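Local coordinates for hemolysin (Enterococcus faecalis, PDB 2R2Z), which forms the transporter-associated (CorC/HlyC) domain of a probable membrane protein, binds zinc ions in the crystal and may bind flavin adenine dinucleotide, at residues A[11-14]-A[15-19]; A[24-27]-A[28-32]; A[75-79]-A[80-84]. All blocks are in the same frame, centred on the assembly; numbering follows the deposited sequence. Where two conformers were deposited one is given.

Contact 1 (A[11-14]-A[15-19])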
loop_
_atom_site.group_PDB
_atom_site.type_symbol
_atom_site.label_atom_id
_atom_site.label_comp_id
_atom_site.label_asym_id
_atom_site.label_seq_id
_atom_site.Cartn_x
_atom_site.Cartn_y
_atom_site.Cartn_z
ATOM N N THR A 11 -7.670 4.377 6.851
ATOM C CA THR A 11 -7.872 5.467 7.777
ATOM C C THR A 11 -6.753 6.473 7.618
ATOM O O THR A 11 -5.592 6.122 7.364
ATOM C CB THR A 11 -7.918 5.035 9.245
ATOM O OG1 THR A 11 -8.134 6.208 10.054
ATOM C CG2 THR A 11 -6.624 4.344 9.661
ATOM N N GLN A 12 -7.090 7.742 7.752
ATOM C CA GLN A 12 -6.066 8.753 7.917
ATOM C C GLN A 12 -5.380 8.603 9.266
ATOM O O GLN A 12 -5.994 8.132 10.234
ATOM C CB GLN A 12 -6.676 10.135 7.763
ATOM C CG GLN A 12 -5.653 11.223 7.601
ATOM C CD GLN A 12 -6.282 12.563 7.302
ATOM O OE1 GLN A 12 -7.500 12.728 7.381
ATOM N NE2 GLN A 12 -5.456 13.541 7.003
ATOM N N VAL A 13 -4.102 8.987 9.307
ATOM C CA VAL A 13 -3.391 9.155 10.570
ATOM C C VAL A 13 -2.856 10.575 10.763
ATOM O O VAL A 13 -2.699 11.027 11.904
ATOM C CB VAL A 13 -2.291 8.079 10.808
ATOM C CG1 VAL A 13 -2.931 6.714 10.990
ATOM C CG2 VAL A 13 -1.265 8.045 9.686
ATOM N N ALA A 14 -2.577 11.303 9.685
ATOM C CA ALA A 14 -2.024 12.646 9.802
ATOM C C ALA A 14 -2.166 13.310 8.449
ATOM O O ALA A 14 -2.605 12.681 7.486
ATOM C CB ALA A 14 -0.554 12.618 10.220
ATOM N N ASP A 15 -1.801 14.588 8.360
ATOM C CA ASP A 15 -1.780 15.226 7.052
ATOM C C ASP A 15 -0.969 14.354 6.089
ATOM O O ASP A 15 0.160 13.940 6.388
ATOM C CB ASP A 15 -1.106 16.597 7.102
ATOM C CG ASP A 15 -1.941 17.653 7.791
ATOM O OD1 ASP A 15 -2.929 17.297 8.409
ATOM O OD2 ASP A 15 -1.597 18.851 7.671
ATOM N N ASN A 16 -1.554 14.052 4.935
ATOM C CA ASN A 16 -0.860 13.344 3.871
ATOM C C ASN A 16 -0.414 11.925 4.203
ATOM O O ASN A 16 0.414 11.371 3.484
ATOM C CB ASN A 16 0.344 14.154 3.366
ATOM C CG ASN A 16 -0.018 15.573 3.074
ATOM O OD1 ASN A 16 0.609 16.508 3.598
ATOM N ND2 ASN A 16 -1.084 15.752 2.327
ATOM N N GLU A 17 -1.008 11.321 5.227
ATOM C CA GLU A 17 -0.563 9.996 5.656
ATOM C C GLU A 17 -1.730 9.152 6.124
ATOM O O GLU A 17 -2.554 9.601 6.934
ATOM C CB GLU A 17 0.466 10.141 6.760
ATOM C CG GLU A 17 1.289 8.898 7.029
ATOM C CD GLU A 17 2.457 9.188 7.948
ATOM O OE1 GLU A 17 2.800 10.369 8.183
ATOM O OE2 GLU A 17 3.049 8.234 8.450
ATOM N N TYR A 18 -1.764 7.914 5.626
ATOM C CA TYR A 18 -2.909 7.018 5.810
ATOM C C TYR A 18 -2.408 5.604 6.038
ATOM O O TYR A 18 -1.287 5.254 5.622
ATOM C CB TYR A 18 -3.813 7.027 4.552
ATOM C CG TYR A 18 -4.355 8.393 4.197
ATOM C CD1 TYR A 18 -5.659 8.753 4.532
ATOM C CD2 TYR A 18 -3.542 9.343 3.586
ATOM C CE1 TYR A 18 -6.148 10.029 4.219
ATOM C CE2 TYR A 18 -4.006 10.613 3.303
ATOM C CZ TYR A 18 -5.304 10.948 3.632
ATOM O OH TYR A 18 -5.739 12.218 3.314
ATOM N N LEU A 19 -3.234 4.791 6.691
ATOM C CA LEU A 19 -3.041 3.345 6.762
ATOM C C LEU A 19 -4.109 2.701 5.899
ATOM O O LEU A 19 -5.284 3.046 5.988
ATOM C CB LEU A 19 -3.152 2.843 8.212
ATOM C CG LEU A 19 -2.111 3.427 9.169
ATOM C CD1 LEU A 19 -2.404 2.998 10.610
ATOM C CD2 LEU A 19 -0.690 3.017 8.786
#
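The aliphatic part of Q12 crosses the Y18 ring. Its amide lies beyond the rim of the ring, near Y18 OH, with its plane 14° from that of the ring. Between CB and the amide, Q12 CG makes an off-centre CH-pi contact, 4.1 Å from the centroid of the Y18 ring. Q12 CG is anti to the backbone N (chi1 -167°) and the chain beyond is extended. This carries the amide along the strand to the turn, where Q12 NE2 donates to A14 O at 3.0 Å. A14 O also accepts from E17 N at 3.1 Å, the bond that closes the type II beta turn A14-E17. The two donors come from opposite faces of the carbonyl plane, and the Q12 amide probably helps to hold that carbonyl.

T11, A14, E17 and L19 point to the other face of the sheet. T11 and L19 lie side by side, and their backbones exchange two hydrogen bonds. V13 crosses L19 at about a right angle, with V13 CG1 3.8 Å from L19 CD1. A classic beta bulge sets V13 and A14 together against E17. E17 O takes V13 N at 2.9 Å and A14 N at 3.2 Å, both from the same face of its plane. V13 CG2 also rests on E17 CG, at 3.8 Å.

E17 binds a zinc ion, and its OE2 forms a salt bridge with R86 of strand 81-89. Strand 17-21 runs between strands 81-89 and 10-14, the latter at one edge of the sheet within this chain. On the Q12 and Y18 face, F33 at the end of helix 26-33 meets the Y18 ring edge-to-face.

Contact 2 (A[24-27]-A[28-32])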
loop_
_atom_site.group_PDB
_atom_site.type_symbol
_atom_site.label_atom_id
_atom_site.label_comp_id
_atom_site.label_asym_id
_atom_site.label_seq_id
_atom_site.Cartn_x
_atom_site.Cartn_y
_atom_site.Cartn_z
HETATM N N MSE A 24 -7.735 -3.778 0.324
HETATM C CA MSE A 24 -8.323 -2.716 -0.478
HETATM C C MSE A 24 -7.953 -2.932 -1.935
HETATM O O MSE A 24 -6.792 -3.184 -2.261
HETATM C CB MSE A 24 -7.841 -1.357 0.002
HETATM C CG MSE A 24 -8.573 -0.212 -0.665
HETATM SE SE MSE A 24 -8.021 1.531 0.044
HETATM C CE MSE A 24 -9.567 2.590 -0.532
ATOM N N LEU A 25 -8.935 -2.833 -2.817
ATOM C CA LEU A 25 -8.648 -2.968 -4.233
ATOM C C LEU A 25 -7.850 -1.782 -4.753
ATOM O O LEU A 25 -8.078 -0.648 -4.337
ATOM C CB LEU A 25 -9.960 -3.072 -5.017
ATOM C CG LEU A 25 -10.797 -4.306 -4.684
ATOM C CD1 LEU A 25 -12.108 -4.204 -5.431
ATOM C CD2 LEU A 25 -10.089 -5.589 -5.067
ATOM N N ILE A 26 -6.928 -2.035 -5.682
ATOM C CA ILE A 26 -6.203 -0.952 -6.346
ATOM C C ILE A 26 -7.197 0.058 -6.930
ATOM O O ILE A 26 -7.019 1.271 -6.795
ATOM C CB ILE A 26 -5.277 -1.497 -7.462
ATOM C CG1 ILE A 26 -4.212 -2.427 -6.884
ATOM C CG2 ILE A 26 -4.630 -0.346 -8.236
ATOM C CD1 ILE A 26 -3.507 -3.267 -7.943
ATOM N N ASP A 27 -8.242 -0.434 -7.594
ATOM C CA ASP A 27 -9.221 0.475 -8.185
ATOM C C ASP A 27 -9.931 1.343 -7.128
ATOM O O ASP A 27 -10.210 2.519 -7.364
ATOM C CB ASP A 27 -10.236 -0.321 -9.019
ATOM C CG ASP A 27 -9.612 -0.980 -10.249
ATOM O OD1 ASP A 27 -8.543 -0.526 -10.714
ATOM O OD2 ASP A 27 -10.217 -1.951 -10.791
ATOM N N GLU A 28 -10.218 0.760 -5.968
ATOM C CA GLU A 28 -10.812 1.484 -4.832
ATOM C C GLU A 28 -9.849 2.557 -4.313
ATOM O O GLU A 28 -10.246 3.692 -4.059
ATOM C CB GLU A 28 -11.150 0.504 -3.687
ATOM C CG GLU A 28 -12.380 -0.395 -3.932
ATOM C CD GLU A 28 -12.574 -1.527 -2.896
ATOM O OE1 GLU A 28 -11.604 -2.011 -2.237
ATOM O OE2 GLU A 28 -13.747 -1.969 -2.775
ATOM N N PHE A 29 -8.584 2.180 -4.161
ATOM C CA PHE A 29 -7.553 3.115 -3.733
ATOM C C PHE A 29 -7.492 4.320 -4.684
ATOM O O PHE A 29 -7.479 5.465 -4.244
ATOM C CB PHE A 29 -6.200 2.380 -3.681
ATOM C CG PHE A 29 -5.046 3.235 -3.236
ATOM C CD1 PHE A 29 -4.641 3.249 -1.903
ATOM C CD2 PHE A 29 -4.345 4.002 -4.156
ATOM C CE1 PHE A 29 -3.566 4.031 -1.496
ATOM C CE2 PHE A 29 -3.282 4.786 -3.762
ATOM C CZ PHE A 29 -2.887 4.805 -2.426
ATOM N N ASN A 30 -7.471 4.066 -5.994
ATOM C CA ASN A 30 -7.414 5.167 -6.947
ATOM C C ASN A 30 -8.631 6.079 -6.866
ATOM O O ASN A 30 -8.509 7.293 -6.968
ATOM C CB ASN A 30 -7.300 4.658 -8.382
ATOM C CG ASN A 30 -5.934 4.106 -8.719
ATOM O OD1 ASN A 30 -4.915 4.432 -8.101
ATOM N ND2 ASN A 30 -5.899 3.286 -9.755
ATOM N N GLU A 31 -9.805 5.496 -6.664
ATOM C CA GLU A 31 -11.027 6.290 -6.534
ATOM C C GLU A 31 -10.976 7.183 -5.285
ATOM O O GLU A 31 -11.288 8.374 -5.333
ATOM C CB GLU A 31 -12.255 5.373 -6.489
ATOM C CG GLU A 31 -13.590 6.117 -6.479
ATOM C CD GLU A 31 -14.784 5.217 -6.744
ATOM O OE1 GLU A 31 -14.863 4.631 -7.844
ATOM O OE2 GLU A 31 -15.663 5.109 -5.860
ATOM N N VAL A 32 -10.587 6.603 -4.159
ATOM C CA VAL A 32 -10.536 7.347 -2.896
ATOM C C VAL A 32 -9.483 8.442 -2.914
ATOM O O VAL A 32 -9.757 9.570 -2.492
ATOM C CB VAL A 32 -10.310 6.386 -1.711
ATOM C CG1 VAL A 32 -9.980 7.142 -0.441
ATOM C CG2 VAL A 32 -11.543 5.515 -1.500
HETATM O O HOH W 1 -8.423 2.607 -11.245
#
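E28 turns back along its own helix to reach L25, the N-cap residue. E28 CB sits 3.3 Å from L25 O. E28 CG comes next and packs on L25 CB at 3.8 Å. It is anti to the carbonyl carbon (chi1 -74°) and the chain beyond is extended, which brings the carboxylate back to the N-cap backbone. E28 CD lies 3.7 Å from L25 CD1. At the tip, E28 OE1 accepts from L25 N at 2.9 Å. The bond is nearly straight (166°) and uses the anti side of the carboxylate, 30° out of its plane. E28 OE2 stays by the leucine, 3.8 Å from L25 CD1.

On another side of the first turn M24, a selenomethionine, reaches along the helix to V32. M24 CE meets V32 CG2 at 3.7 Å, and M24 SE lies at the edge of the F29 ring. A water joins D27 OD1 to N30 ND2. N30 also bonds to T35 and L37.

E28 to L25 N is the N3-to-N-cap half of a capping box. Leucine has no polar side chain to return the bond. The carboxylate is at the amino end of the helix, where the helix dipole probably stabilises its negative charge.

Contact 3 (A[75-79]-A[80-84])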
loop_
_atom_site.group_PDB
_atom_site.type_symbol
_atom_site.label_atom_id
_atom_site.label_comp_id
_atom_site.label_asym_id
_atom_site.label_seq_id
_atom_site.Cartn_x
_atom_site.Cartn_y
_atom_site.Cartn_z
ATOM N N GLU A 75 3.616 -1.813 6.412
ATOM C CA GLU A 75 3.540 -1.438 7.815
ATOM C C GLU A 75 3.366 -2.619 8.751
ATOM O O GLU A 75 3.929 -2.630 9.841
ATOM C CB GLU A 75 2.420 -0.426 8.021
ATOM C CG GLU A 75 2.511 0.271 9.352
ATOM C CD GLU A 75 3.825 1.048 9.535
ATOM O OE1 GLU A 75 4.453 1.535 8.555
ATOM O OE2 GLU A 75 4.249 1.171 10.675
ATOM N N GLU A 76 2.554 -3.593 8.338
ATOM C CA GLU A 76 2.266 -4.755 9.176
ATOM C C GLU A 76 2.136 -5.994 8.336
ATOM O O GLU A 76 1.261 -6.069 7.460
ATOM C CB GLU A 76 0.982 -4.553 9.990
ATOM C CG GLU A 76 0.768 -5.665 10.993
ATOM C CD GLU A 76 -0.458 -5.493 11.867
ATOM O OE1 GLU A 76 -1.245 -4.546 11.651
ATOM O OE2 GLU A 76 -0.637 -6.332 12.784
HETATM N N MSE A 77 2.980 -6.974 8.656
HETATM C CA MSE A 77 2.917 -8.324 8.078
HETATM C C MSE A 77 2.287 -9.272 9.076
HETATM O O MSE A 77 2.512 -9.149 10.286
HETATM C CB MSE A 77 4.317 -8.864 7.778
HETATM C CG MSE A 77 5.151 -7.992 6.867
HETATM SE SE MSE A 77 4.399 -7.790 5.096
HETATM C CE MSE A 77 4.429 -9.679 4.560
ATOM N N GLU A 78 1.497 -10.207 8.567
ATOM C CA GLU A 78 1.031 -11.338 9.370
ATOM C C GLU A 78 1.519 -12.575 8.641
ATOM O O GLU A 78 0.920 -12.998 7.651
ATOM C CB GLU A 78 -0.498 -11.323 9.540
ATOM C CG GLU A 78 -1.058 -12.487 10.384
ATOM C CD GLU A 78 -2.514 -12.302 10.775
ATOM O OE1 GLU A 78 -2.818 -11.297 11.454
ATOM O OE2 GLU A 78 -3.350 -13.162 10.408
ATOM N N GLY A 79 2.626 -13.128 9.118
ATOM C CA GLY A 79 3.347 -14.131 8.329
ATOM C C GLY A 79 3.728 -13.476 7.013
ATOM O O GLY A 79 4.220 -12.333 6.994
ATOM N N THR A 80 3.438 -14.147 5.908
ATOM C CA THR A 80 3.773 -13.585 4.613
ATOM C C THR A 80 2.661 -12.732 4.011
ATOM O O THR A 80 2.819 -12.233 2.893
ATOM C CB THR A 80 4.181 -14.667 3.622
ATOM O OG1 THR A 80 3.113 -15.598 3.463
ATOM C CG2 THR A 80 5.425 -15.401 4.096
ATOM N N ARG A 81 1.559 -12.551 4.740
ATOM C CA ARG A 81 0.502 -11.667 4.288
ATOM C C ARG A 81 0.783 -10.215 4.661
ATOM O O ARG A 81 1.078 -9.904 5.823
ATOM C CB ARG A 81 -0.818 -12.085 4.912
ATOM C CG ARG A 81 -1.949 -11.135 4.614
ATOM C CD ARG A 81 -3.209 -11.592 5.304
ATOM N NE ARG A 81 -4.355 -10.751 4.986
ATOM C CZ ARG A 81 -5.588 -11.021 5.399
ATOM N NH1 ARG A 81 -5.822 -12.109 6.123
ATOM N NH2 ARG A 81 -6.582 -10.216 5.080
ATOM N N LEU A 82 0.689 -9.329 3.674
ATOM C CA LEU A 82 0.781 -7.903 3.932
ATOM C C LEU A 82 -0.574 -7.398 4.394
ATOM O O LEU A 82 -1.511 -7.275 3.600
ATOM C CB LEU A 82 1.278 -7.171 2.688
ATOM C CG LEU A 82 1.212 -5.640 2.704
ATOM C CD1 LEU A 82 1.907 -5.057 3.938
ATOM C CD2 LEU A 82 1.851 -5.090 1.434
ATOM N N LEU A 83 -0.688 -7.150 5.677
ATOM C CA LEU A 83 -1.947 -6.775 6.322
ATOM C C LEU A 83 -2.290 -5.291 6.124
ATOM O O LEU A 83 -3.418 -4.974 5.874
ATOM C CB LEU A 83 -1.911 -7.067 7.827
ATOM C CG LEU A 83 -2.226 -8.429 8.434
ATOM C CD1 LEU A 83 -2.340 -8.282 9.947
ATOM C CD2 LEU A 83 -3.507 -9.027 7.879
ATOM N N VAL A 84 -1.296 -4.442 6.392
ATOM C CA VAL A 84 -1.539 -2.996 6.402
ATOM C C VAL A 84 -0.386 -2.293 5.717
ATOM O O VAL A 84 0.790 -2.588 5.996
ATOM C CB VAL A 84 -1.704 -2.456 7.865
ATOM C CG1 VAL A 84 -2.029 -0.975 7.851
ATOM C CG2 VAL A 84 -2.822 -3.211 8.605
HETATM O O HOH W 2 -4.205 -13.995 7.457
#
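V84 and E76 face each other across two overlapping beta bulges. E75 and E76 both pair with V84, while L83 and V84 both pair with E76. V84 O therefore takes two donors, E75 N at 3.0 Å and E76 N at 3.1 Å. E76 O does the same with L83 N at 2.9 Å and V84 N. L83 N comes in nearly along the direction of the carbonyl bond, and V84 N lies in the carbonyl plane on a lone pair. The side chain of E76 is extended and runs obliquely over V84, with E76 OE1 3.7 Å from V84 CG2.

M77 and L82 lie on the other face. M77, a selenomethionine, is bent at chi2 (-63°) and chi3 (-61°), and this folds its end back over the opposite strand. M77 SE is 3.9 Å from L82 CD1, and M77 CE reaches T80 O at 3.4 Å.

The two strands form a beta hairpin of the antiparallel sheet of this transporter-associated domain. A type II' turn, E78-R81, closes it. E78 N bonds to R81 O at 2.8 Å, and R81 N returns to E78 O from above the carbonyl plane. G79 has a positive phi (59°), which favours glycine.

L83 crosses E78 obliquely, its CG and CD1 against E78 CB. Both residues were modelled in two conformers, and this packing is less certain. The same caution applies to a water that connects E78 OE2 to R81 NH1 and lies in the guanidinium plane.

On the M77 and L82 face, L82 packs on A46, L49 and I50 of helix 45-53. G79 N bonds to OE2 of E59, a zinc-binding residue. E75 forms salt bridges with R86 and K62.

Overall arrangement
Contacts 1 and 3 belong to the same sheet, through the neighbouring strands 17-21 and 81-89. Their centres are about 18 Å apart, yet they touch: L19 CB meets V84 CG1 at 4.0 Å. R86 connects them further, as it forms salt bridges with both E17 and E75. Contact 2 lies on helix 26-33, which follows strand 17-21. Its centre is about 15 Å from that of contact 1 and 19 Å from that of contact 3, and it touches neither. One zinc ion lies at the E17 side chain of contact 1. Another is near the turn of contact 3, where E59 is also a zinc ligand. The F29 side chain of contact 2 is about 14 Å from a bound zinc ion.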